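Local coordinates for protein amidohydrolase (PDB 2YB1) that hydrolyses nucleoside 3',5'-bisphosphates to nucleoside 5'-phosphates and orthophosphate, using three manganese ions per subunit, at residues Thr12-Leu17 / Ser133-Ala138; Gly98-Ala103 / Asn128-Ser133; Ala116-Gly121 / Arg139-Ser144. One frame throughout, in Å; residues are numbered along the deposited sequence.

Contacts 1 and 2 meet at AMP: contact 1 holds its ribose beside a manganese ion and adds Arg134 to the 5'-phosphate, to which contact 2 brings Arg99 and Arg102. Their centres lie about 11 Å apart and they share Ser133, where loop 128-133 passes into helix 134-143. Contact 3 continues that helix away from the ligand, its centre about 12 Å from that of contact 1 and about 15 Å from that of contact 2; the Leu141 side chain is about 11 Å from AMP. It is tied to the loop 12-17, because Arg139 NH2 donates to Asp14 O at 2.9 Å. Phe119 of contact 3 also packs on Leu100 and Ala103 of contact 2.

Contact 1: residues Thr12-Leu17 / Ser133-Ala138; sequences TSDGAL and SRTHFA. With MN (manganese (II) ion), chain B; AMP (adenosine monophosphate), chain E.
Asp14 OD2 is bound to the manganese ion at 2.2 Å and lies 2.7 Å from Thr135 OG1. That hydroxyl oxygen, Thr135 OG1, is also 2.8 Å from AMP O2' and 3.0 Å from AMP O4'. AMP, a nucleoside 5'-phosphate like the reaction product, shares the ion with Asp14 through O2' and O3'; His39 and His250 also bind this ion. Asp14 reaches it with CG set between its backbone N and carbonyl carbon (chi1 72°).

At the helix start, Ser133 OG accepts from Thr135 N at 2.9 Å (159°), and Ser133 N donates weakly to His136 ND1, which completes a capping box. Arg134 N donates to AMP O3P and Arg134 NE to AMP O1P at 2.8 Å. The other ring nitrogen of the histidine, His136 NE2, gives a weak bond to Ser13 O at the ring edge, and water 1 joins it to Gly15 O.

Packing is modest: Thr135 CB rests 3.6 Å from Asp14 CB. The loop between strand 4-5 and helix 19-27 meets the start of helix 134-143, which is backed by helices 99-112, 118-123 and 150-156.

Contact 2: residues Gly98-Ala103 / Asn128-Ser133; sequences GRLERA and NPEMIS. With AMP (adenosine monophosphate), chain E.
Arg99 NH1 donates to Ile132 O at 3.0 Å with an N-H...O angle of 156°. The carbonyl oxygen lies close to the guanidinium plane, although the donor stands 35° above the plane of the carbonyl group. On the way there the aliphatic part of Arg99 runs along the turn, CD lying 3.2 Å from Glu130 O, and Met131 CE comes up obliquely to NE.

The tight part centres on Ile132. With CG1 anti to the backbone N (chi1 -177°), both of its branches reach Ala103 CB, CG2 at 3.4 Å, shorter than usual for two carbons, and CG1 at 3.6 Å. Ile132 CG2 also meets Leu100 CD2 at 4.0 Å, the two side chains crossing at about a right angle. Phe137 and Ala122 close in from the neighbouring helices.

The 3-10 turn 129-131 is thereby docked on the first turn of helix 99-112, in the helical region between strands 72-79 and 186-189 of the PHP fold. Here Arg99 and Arg102, both among the substrate-binding residues, converge on the 5'-phosphate of AMP. Arg99 gives NH1 to O3P and NH2 to O2P; the extended Arg102 gives NH1 to O3P and NH2 to O1P. Water 2 couples the groups, donating to Arg99 O and Ile132 O and accepting from Arg102 NH1.

Toward solvent, Leu100 CG still sits close to Pro129 O, at 3.3 Å, but Leu100 CD1 fits more loosely, touching Pro129 CB at 4.0 Å and Glu130 OE1. Water 3 lies 2.7 Å from Glu130 OE1 and accepts from Leu100 N.

Contact 3: residues Ala116-Gly121 / Arg139-Ser144; sequences AGCFDG and RHLVDS
His140 lays one face of its imidazole on Gly121, a CH-pi contact through which helix 118-123 packs against helix 134-143. Gly121 CA sits 3.5 Å from the ring centroid and 18° off the ring normal, which places it over the face. Because glycine carries no side chain, the backbones can close to 5.5 Å between the CA atoms of Gly121 and His140.

Followed outward, the histidine begins at CB, which lies against Gly121 C. CG lies anti to the backbone N (chi1 170°), a torsion that swings the ring across to the other helix, and both CG and ND1 come over Gly121, ND1 approaching its CA to 3.3 Å. CE1 lies over the same carbon. On the other branch CD2 meets Cys118 CA at 3.8 Å, while Cys118 SG stands at the ring edge, 88° off the normal and 5.1 Å from the centroid. The same sulfur also touches Leu141 CD2 at 3.8 Å, so Cys118 fits beside two successive residues of the opposing helix and has Leu110 of helix 99-112 as a further neighbour.

The opposite face of the imidazole is approached toward its rim by Ser144 OG. That hydroxyl donates back to His140 O, which also accepts from Ser144 N; two donors therefore hold this carbonyl where helix 134-143 ends. This packing joins two helices of the PHP domain away from the site, the side chain of Leu141 being about 11 Å from AMP. At the ring tip His140 NE2 is hydrogen-bonded to water 4, 2.8 Å away in the ring plane, and this water donates to Ala116 O.

Contact 1: residues Thr12-Leu17 / Ser133-Ala138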
loop_
_atom_site.group_PDB
_atom_site.type_symbol
_atom_site.label_atom_id
_atom_site.label_comp_id
_atom_site.label_asym_id
_atom_site.label_seq_id
_atom_site.Cartn_x
_atom_site.Cartn_y
_atom_site.Cartn_z
ATOM N N THR A 12 2.064 3.523 11.320
ATOM C CA THR A 12 3.127 2.526 11.204
ATOM C C THR A 12 3.978 2.801 9.957
ATOM O O THR A 12 5.203 2.636 9.992
ATOM C CB THR A 12 2.601 1.069 11.151
ATOM O OG1 THR A 12 1.906 0.766 12.364
ATOM C CG2 THR A 12 3.775 0.075 10.989
ATOM N N SER A 13 3.356 3.211 8.849
ATOM C CA SER A 13 4.207 3.696 7.773
ATOM C C SER A 13 3.949 5.149 7.379
ATOM O O SER A 13 4.468 6.058 8.033
ATOM C CB SER A 13 4.073 2.787 6.542
ATOM O OG SER A 13 2.735 2.730 6.045
ATOM N N ASP A 14 3.109 5.372 6.371
ATOM C CA ASP A 14 2.803 6.735 5.918
ATOM C C ASP A 14 1.392 7.297 6.144
ATOM O O ASP A 14 1.057 8.356 5.611
ATOM C CB ASP A 14 3.363 7.041 4.522
ATOM C CG ASP A 14 2.623 6.319 3.437
ATOM O OD1 ASP A 14 1.805 5.443 3.768
ATOM O OD2 ASP A 14 2.868 6.639 2.261
ATOM N N GLY A 15 0.541 6.558 6.849
ATOM C CA GLY A 15 -0.785 7.065 7.169
ATOM C C GLY A 15 -0.723 8.074 8.312
ATOM O O GLY A 15 0.206 8.041 9.126
ATOM N N ALA A 16 -1.713 8.959 8.381
ATOM C CA ALA A 16 -1.784 9.955 9.452
ATOM C C ALA A 16 -2.439 9.445 10.742
ATOM O O ALA A 16 -2.272 10.045 11.806
ATOM C CB ALA A 16 -2.492 11.211 8.959
ATOM N N LEU A 17 -3.172 8.337 10.653
ATOM C CA LEU A 17 -3.909 7.801 11.803
ATOM C C LEU A 17 -3.241 6.552 12.360
ATOM O O LEU A 17 -2.683 5.755 11.613
ATOM C CB LEU A 17 -5.344 7.439 11.390
ATOM C CG LEU A 17 -6.432 8.521 11.360
ATOM C CD1 LEU A 17 -5.929 9.800 10.756
ATOM C CD2 LEU A 17 -7.658 8.019 10.615
ATOM N N SER A 133 9.319 8.376 4.554
ATOM C CA SER A 133 8.757 8.202 3.209
ATOM C C SER A 133 8.640 9.537 2.476
ATOM O O SER A 133 8.561 10.574 3.118
ATOM C CB SER A 133 7.369 7.573 3.369
ATOM O OG SER A 133 6.522 7.808 2.273
ATOM N N ARG A 134 8.617 9.506 1.142
ATOM C CA ARG A 134 8.312 10.699 0.347
ATOM C C ARG A 134 7.011 11.345 0.817
ATOM O O ARG A 134 6.832 12.549 0.665
ATOM C CB ARG A 134 8.189 10.369 -1.148
ATOM C CG ARG A 134 9.522 10.012 -1.819
ATOM C CD ARG A 134 9.384 9.870 -3.334
ATOM N NE ARG A 134 8.730 8.616 -3.709
ATOM C CZ ARG A 134 8.085 8.418 -4.853
ATOM N NH1 ARG A 134 7.997 9.401 -5.745
ATOM N NH2 ARG A 134 7.525 7.235 -5.109
ATOM N N THR A 135 6.097 10.537 1.361
ATOM C CA THR A 135 4.813 11.054 1.852
ATOM C C THR A 135 5.028 12.059 2.970
ATOM O O THR A 135 4.394 13.111 3.002
ATOM C CB THR A 135 3.898 9.923 2.360
ATOM O OG1 THR A 135 3.655 8.992 1.298
ATOM C CG2 THR A 135 2.558 10.483 2.865
ATOM N N HIS A 136 5.933 11.728 3.894
ATOM C CA HIS A 136 6.250 12.627 4.995
ATOM C C HIS A 136 6.910 13.919 4.502
ATOM O O HIS A 136 6.620 15.004 5.024
ATOM C CB HIS A 136 7.139 11.930 6.019
ATOM C CG HIS A 136 6.558 10.659 6.552
ATOM N ND1 HIS A 136 7.168 9.432 6.384
ATOM C CD2 HIS A 136 5.416 10.418 7.237
ATOM C CE1 HIS A 136 6.436 8.496 6.961
ATOM N NE2 HIS A 136 5.370 9.068 7.491
ATOM N N PHE A 137 7.781 13.810 3.498
ATOM C CA PHE A 137 8.406 14.983 2.884
ATOM C C PHE A 137 7.341 15.884 2.276
ATOM O O PHE A 137 7.403 17.104 2.397
ATOM C CB PHE A 137 9.419 14.578 1.797
ATOM C CG PHE A 137 10.793 14.253 2.337
ATOM C CD1 PHE A 137 11.048 13.024 2.939
ATOM C CD2 PHE A 137 11.816 15.186 2.263
ATOM C CE1 PHE A 137 12.312 12.732 3.450
ATOM C CE2 PHE A 137 13.077 14.901 2.777
ATOM C CZ PHE A 137 13.322 13.665 3.368
ATOM N N ALA A 138 6.352 15.274 1.630
ATOM C CA ALA A 138 5.281 16.044 1.006
ATOM C C ALA A 138 4.435 16.780 2.051
ATOM O O ALA A 138 4.094 17.951 1.869
ATOM C CB ALA A 138 4.407 15.141 0.136
HETATM MN MN MN B . 1.716 5.453 0.857
HETATM P P AMP E . 8.509 6.122 -0.797
HETATM O O1P AMP E . 9.038 6.287 -2.206
HETATM O O2P AMP E . 8.121 4.671 -0.614
HETATM O O3P AMP E . 9.475 6.731 0.189
HETATM O "O5'" AMP E . 7.191 7.014 -0.863
HETATM C "C5'" AMP E . 6.116 6.655 -1.715
HETATM C "C4'" AMP E . 4.798 7.160 -1.192
HETATM O "O4'" AMP E . 4.643 8.553 -1.545
HETATM C "C3'" AMP E . 3.561 6.490 -1.772
HETATM O "O3'" AMP E . 3.246 5.269 -1.119
HETATM C "C2'" AMP E . 2.479 7.556 -1.621
HETATM O "O2'" AMP E . 1.931 7.528 -0.309
HETATM C "C1'" AMP E . 3.279 8.849 -1.784
HETATM N N9 AMP E . 3.153 9.402 -3.144
HETATM C C8 AMP E . 3.898 9.066 -4.219
HETATM N N7 AMP E . 3.491 9.768 -5.315
HETATM C C5 AMP E . 2.462 10.556 -4.942
HETATM C C6 AMP E . 1.574 11.547 -5.593
HETATM N N6 AMP E . 1.702 11.838 -6.908
HETATM N N1 AMP E . 0.632 12.149 -4.826
HETATM C C2 AMP E . 0.484 11.871 -3.515
HETATM N N3 AMP E . 1.254 10.980 -2.859
HETATM C C4 AMP E . 2.242 10.310 -3.509
HETATM O O HOH W 1 2.922 8.997 9.018
#

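Contact 2: residues Gly98-Ala103 / Asn128-Ser133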
loop_
_atom_site.group_PDB
_atom_site.type_symbol
_atom_site.label_atom_id
_atom_site.label_comp_id
_atom_site.label_asym_id
_atom_site.label_seq_id
_atom_site.Cartn_x
_atom_site.Cartn_y
_atom_site.Cartn_z
ATOM N N GLY A 98 17.529 0.629 3.785
ATOM C CA GLY A 98 18.116 1.818 3.187
ATOM C C GLY A 98 17.240 3.061 3.258
ATOM O O GLY A 98 17.597 4.110 2.727
ATOM N N ARG A 99 16.088 2.940 3.906
ATOM C CA ARG A 99 15.082 4.001 3.885
ATOM C C ARG A 99 15.573 5.303 4.545
ATOM O O ARG A 99 15.442 6.388 3.969
ATOM C CB ARG A 99 13.784 3.499 4.541
ATOM C CG ARG A 99 12.526 4.118 3.996
ATOM C CD ARG A 99 11.284 3.328 4.399
ATOM N NE ARG A 99 10.580 2.756 3.246
ATOM C CZ ARG A 99 10.022 3.468 2.268
ATOM N NH1 ARG A 99 10.083 4.799 2.281
ATOM N NH2 ARG A 99 9.399 2.846 1.264
ATOM N N LEU A 100 16.130 5.202 5.752
ATOM C CA LEU A 100 16.622 6.386 6.463
ATOM C C LEU A 100 17.747 7.098 5.710
ATOM O O LEU A 100 17.742 8.330 5.576
ATOM C CB LEU A 100 17.093 6.013 7.878
ATOM C CG LEU A 100 16.083 6.374 8.968
ATOM C CD1 LEU A 100 16.445 5.718 10.306
ATOM C CD2 LEU A 100 15.964 7.892 9.105
ATOM N N GLU A 101 18.718 6.315 5.240
ATOM C CA GLU A 101 19.826 6.830 4.441
ATOM C C GLU A 101 19.312 7.594 3.206
ATOM O O GLU A 101 19.738 8.713 2.925
ATOM C CB GLU A 101 20.716 5.654 4.025
ATOM C CG GLU A 101 21.776 5.949 2.979
ATOM C CD GLU A 101 22.524 4.680 2.553
ATOM O OE1 GLU A 101 21.859 3.649 2.261
ATOM O OE2 GLU A 101 23.776 4.717 2.501
ATOM N N ARG A 102 18.393 6.975 2.471
ATOM C CA ARG A 102 17.797 7.603 1.299
ATOM C C ARG A 102 17.118 8.923 1.661
ATOM O O ARG A 102 17.186 9.906 0.906
ATOM C CB ARG A 102 16.782 6.645 0.683
ATOM C CG ARG A 102 15.901 7.199 -0.441
ATOM C CD ARG A 102 14.948 6.064 -0.862
ATOM N NE ARG A 102 13.959 6.406 -1.888
ATOM C CZ ARG A 102 12.671 6.643 -1.641
ATOM N NH1 ARG A 102 12.205 6.602 -0.388
ATOM N NH2 ARG A 102 11.846 6.912 -2.650
ATOM N N ALA A 103 16.453 8.939 2.812
ATOM C CA ALA A 103 15.754 10.142 3.271
ATOM C C ALA A 103 16.696 11.299 3.601
ATOM O O ALA A 103 16.395 12.448 3.295
ATOM C CB ALA A 103 14.855 9.825 4.474
ATOM N N ASN A 128 7.881 6.574 13.132
ATOM C CA ASN A 128 8.928 5.569 13.058
ATOM C C ASN A 128 9.952 5.937 11.989
ATOM O O ASN A 128 9.690 5.755 10.797
ATOM C CB ASN A 128 8.278 4.217 12.745
ATOM C CG ASN A 128 7.092 3.921 13.666
ATOM O OD1 ASN A 128 7.278 3.578 14.836
ATOM N ND2 ASN A 128 5.866 4.077 13.147
ATOM N N PRO A 129 11.131 6.428 12.416
ATOM C CA PRO A 129 12.201 6.925 11.538
ATOM C C PRO A 129 12.573 5.974 10.398
ATOM O O PRO A 129 12.843 6.436 9.276
ATOM C CB PRO A 129 13.376 7.107 12.502
ATOM C CG PRO A 129 12.713 7.458 13.803
ATOM C CD PRO A 129 11.455 6.633 13.842
ATOM N N GLU A 130 12.562 4.670 10.667
ATOM C CA GLU A 130 12.933 3.678 9.660
ATOM C C GLU A 130 11.931 3.603 8.502
ATOM O O GLU A 130 12.254 3.092 7.428
ATOM C CB GLU A 130 13.064 2.299 10.307
ATOM C CG GLU A 130 14.014 2.264 11.499
ATOM C CD GLU A 130 15.468 2.033 11.103
ATOM O OE1 GLU A 130 15.773 2.058 9.885
ATOM O OE2 GLU A 130 16.304 1.818 12.014
ATOM N N MET A 131 10.717 4.093 8.733
ATOM C CA MET A 131 9.655 4.078 7.714
ATOM C C MET A 131 9.548 5.389 6.934
ATOM O O MET A 131 8.615 5.578 6.150
ATOM C CB MET A 131 8.300 3.720 8.325
ATOM C CG MET A 131 8.210 2.284 8.829
ATOM S SD MET A 131 8.836 1.085 7.641
ATOM C CE MET A 131 8.209 1.618 6.052
ATOM N N ILE A 132 10.493 6.292 7.174
ATOM C CA ILE A 132 10.470 7.626 6.572
ATOM C C ILE A 132 10.242 7.556 5.046
ATOM O O ILE A 132 10.905 6.799 4.336
ATOM C CB ILE A 132 11.773 8.419 6.920
ATOM C CG1 ILE A 132 11.731 9.843 6.355
ATOM C CG2 ILE A 132 13.029 7.672 6.440
ATOM C CD1 ILE A 132 10.757 10.791 7.061
ATOM N N SER A 133 9.319 8.376 4.554
ATOM C CA SER A 133 8.757 8.202 3.209
ATOM C C SER A 133 8.640 9.537 2.476
ATOM O O SER A 133 8.561 10.574 3.118
ATOM C CB SER A 133 7.369 7.573 3.369
ATOM O OG SER A 133 6.522 7.808 2.273
HETATM P P AMP E . 8.509 6.122 -0.797
HETATM O O1P AMP E . 9.038 6.287 -2.206
HETATM O O2P AMP E . 8.121 4.671 -0.614
HETATM O O3P AMP E . 9.475 6.731 0.189
HETATM O "O5'" AMP E . 7.191 7.014 -0.863
HETATM C "C5'" AMP E . 6.116 6.655 -1.715
HETATM C "C4'" AMP E . 4.798 7.160 -1.192
HETATM O "O4'" AMP E . 4.643 8.553 -1.545
HETATM C "C3'" AMP E . 3.561 6.490 -1.772
HETATM O "O3'" AMP E . 3.246 5.269 -1.119
HETATM C "C2'" AMP E . 2.479 7.556 -1.621
HETATM O "O2'" AMP E . 1.931 7.528 -0.309
HETATM C "C1'" AMP E . 3.279 8.849 -1.784
HETATM N N9 AMP E . 3.153 9.402 -3.144
HETATM C C8 AMP E . 3.898 9.066 -4.219
HETATM N N7 AMP E . 3.491 9.768 -5.315
HETATM C C5 AMP E . 2.462 10.556 -4.942
HETATM C C6 AMP E . 1.574 11.547 -5.593
HETATM N N6 AMP E . 1.702 11.838 -6.908
HETATM N N1 AMP E . 0.632 12.149 -4.826
HETATM C C2 AMP E . 0.484 11.871 -3.515
HETATM N N3 AMP E . 1.254 10.980 -2.859
HETATM C C4 AMP E . 2.242 10.310 -3.509
HETATM O O HOH W 2 13.220 6.977 2.432
HETATM O O HOH W 3 15.498 2.760 7.261
#

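Contact 3: residues Ala116-Gly121 / Arg139-Ser144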
loop_
_atom_site.group_PDB
_atom_site.type_symbol
_atom_site.label_atom_id
_atom_site.label_comp_id
_atom_site.label_asym_id
_atom_site.label_seq_id
_atom_site.Cartn_x
_atom_site.Cartn_y
_atom_site.Cartn_z
ATOM N N ALA A 116 15.914 24.283 2.366
ATOM C CA ALA A 116 16.618 23.657 3.481
ATOM C C ALA A 116 15.647 23.085 4.496
ATOM O O ALA A 116 14.487 23.487 4.540
ATOM C CB ALA A 116 17.584 24.636 4.143
ATOM N N GLY A 117 16.118 22.121 5.284
ATOM C CA GLY A 117 15.374 21.632 6.431
ATOM C C GLY A 117 14.302 20.592 6.164
ATOM O O GLY A 117 13.498 20.312 7.052
ATOM N N CYS A 118 14.284 20.007 4.964
ATOM C CA CYS A 118 13.221 19.061 4.606
ATOM C C CYS A 118 13.294 17.687 5.282
ATOM O O CYS A 118 12.259 17.115 5.623
ATOM C CB CYS A 118 13.106 18.907 3.083
ATOM S SG CYS A 118 12.557 20.432 2.291
ATOM N N PHE A 119 14.493 17.145 5.472
ATOM C CA PHE A 119 14.606 15.899 6.232
ATOM C C PHE A 119 14.059 16.104 7.637
ATOM O O PHE A 119 13.240 15.308 8.116
ATOM C CB PHE A 119 16.047 15.398 6.307
ATOM C CG PHE A 119 16.211 14.143 7.146
ATOM C CD1 PHE A 119 15.853 12.900 6.641
ATOM C CD2 PHE A 119 16.732 14.210 8.435
ATOM C CE1 PHE A 119 16.004 11.747 7.401
ATOM C CE2 PHE A 119 16.876 13.060 9.209
ATOM C CZ PHE A 119 16.506 11.828 8.692
ATOM N N ASP A 120 14.512 17.167 8.304
ATOM C CA ASP A 120 14.045 17.445 9.666
ATOM C C ASP A 120 12.534 17.628 9.699
ATOM O O ASP A 120 11.857 17.094 10.577
ATOM C CB ASP A 120 14.728 18.676 10.249
ATOM C CG ASP A 120 16.191 18.440 10.584
ATOM O OD1 ASP A 120 16.652 17.282 10.551
ATOM O OD2 ASP A 120 16.879 19.419 10.901
ATOM N N GLY A 121 12.008 18.382 8.738
ATOM C CA GLY A 121 10.579 18.643 8.671
ATOM C C GLY A 121 9.771 17.380 8.440
ATOM O O GLY A 121 8.742 17.159 9.090
ATOM N N ARG A 139 4.097 16.100 3.144
ATOM C CA ARG A 139 3.324 16.739 4.206
ATOM C C ARG A 139 4.082 17.924 4.766
ATOM O O ARG A 139 3.478 18.962 5.057
ATOM C CB ARG A 139 2.964 15.768 5.337
ATOM C CG ARG A 139 1.931 14.766 4.920
ATOM C CD ARG A 139 1.376 13.923 6.068
ATOM N NE ARG A 139 0.476 12.933 5.482
ATOM C CZ ARG A 139 0.551 11.622 5.669
ATOM N NH1 ARG A 139 1.463 11.105 6.493
ATOM N NH2 ARG A 139 -0.314 10.832 5.040
ATOM N N HIS A 140 5.398 17.766 4.915
ATOM C CA HIS A 140 6.234 18.869 5.385
ATOM C C HIS A 140 6.190 20.031 4.406
ATOM O O HIS A 140 5.988 21.174 4.812
ATOM C CB HIS A 140 7.688 18.459 5.602
ATOM C CG HIS A 140 8.596 19.629 5.847
ATOM N ND1 HIS A 140 8.442 20.473 6.927
ATOM C CD2 HIS A 140 9.634 20.122 5.130
ATOM C CE1 HIS A 140 9.359 21.423 6.877
ATOM N NE2 HIS A 140 10.098 21.231 5.797
ATOM N N LEU A 141 6.388 19.741 3.121
ATOM C CA LEU A 141 6.424 20.799 2.106
ATOM C C LEU A 141 5.108 21.574 2.048
ATOM O O LEU A 141 5.100 22.786 1.821
ATOM C CB LEU A 141 6.801 20.232 0.733
ATOM C CG LEU A 141 8.265 19.782 0.645
ATOM C CD1 LEU A 141 8.480 18.814 -0.515
ATOM C CD2 LEU A 141 9.205 20.994 0.548
ATOM N N VAL A 142 3.995 20.880 2.264
ATOM C CA VAL A 142 2.695 21.549 2.282
ATOM C C VAL A 142 2.481 22.321 3.586
ATOM O O VAL A 142 2.125 23.499 3.570
ATOM C CB VAL A 142 1.540 20.554 2.091
ATOM C CG1 VAL A 142 0.198 21.270 2.260
ATOM C CG2 VAL A 142 1.642 19.876 0.721
ATOM N N ASP A 143 2.725 21.660 4.713
ATOM C CA ASP A 143 2.512 22.277 6.017
ATOM C C ASP A 143 3.374 23.526 6.232
ATOM O O ASP A 143 2.923 24.513 6.820
ATOM C CB ASP A 143 2.782 21.268 7.128
ATOM C CG ASP A 143 2.705 21.893 8.502
ATOM O OD1 ASP A 143 1.586 21.981 9.045
ATOM O OD2 ASP A 143 3.762 22.299 9.033
ATOM N N SER A 144 4.613 23.477 5.755
ATOM C CA SER A 144 5.545 24.588 5.925
ATOM C C SER A 144 5.313 25.663 4.865
ATOM O O SER A 144 5.992 26.692 4.842
ATOM C CB SER A 144 6.987 24.084 5.851
ATOM O OG SER A 144 7.291 23.653 4.534
HETATM O O HOH W 4 11.899 23.231 5.221
#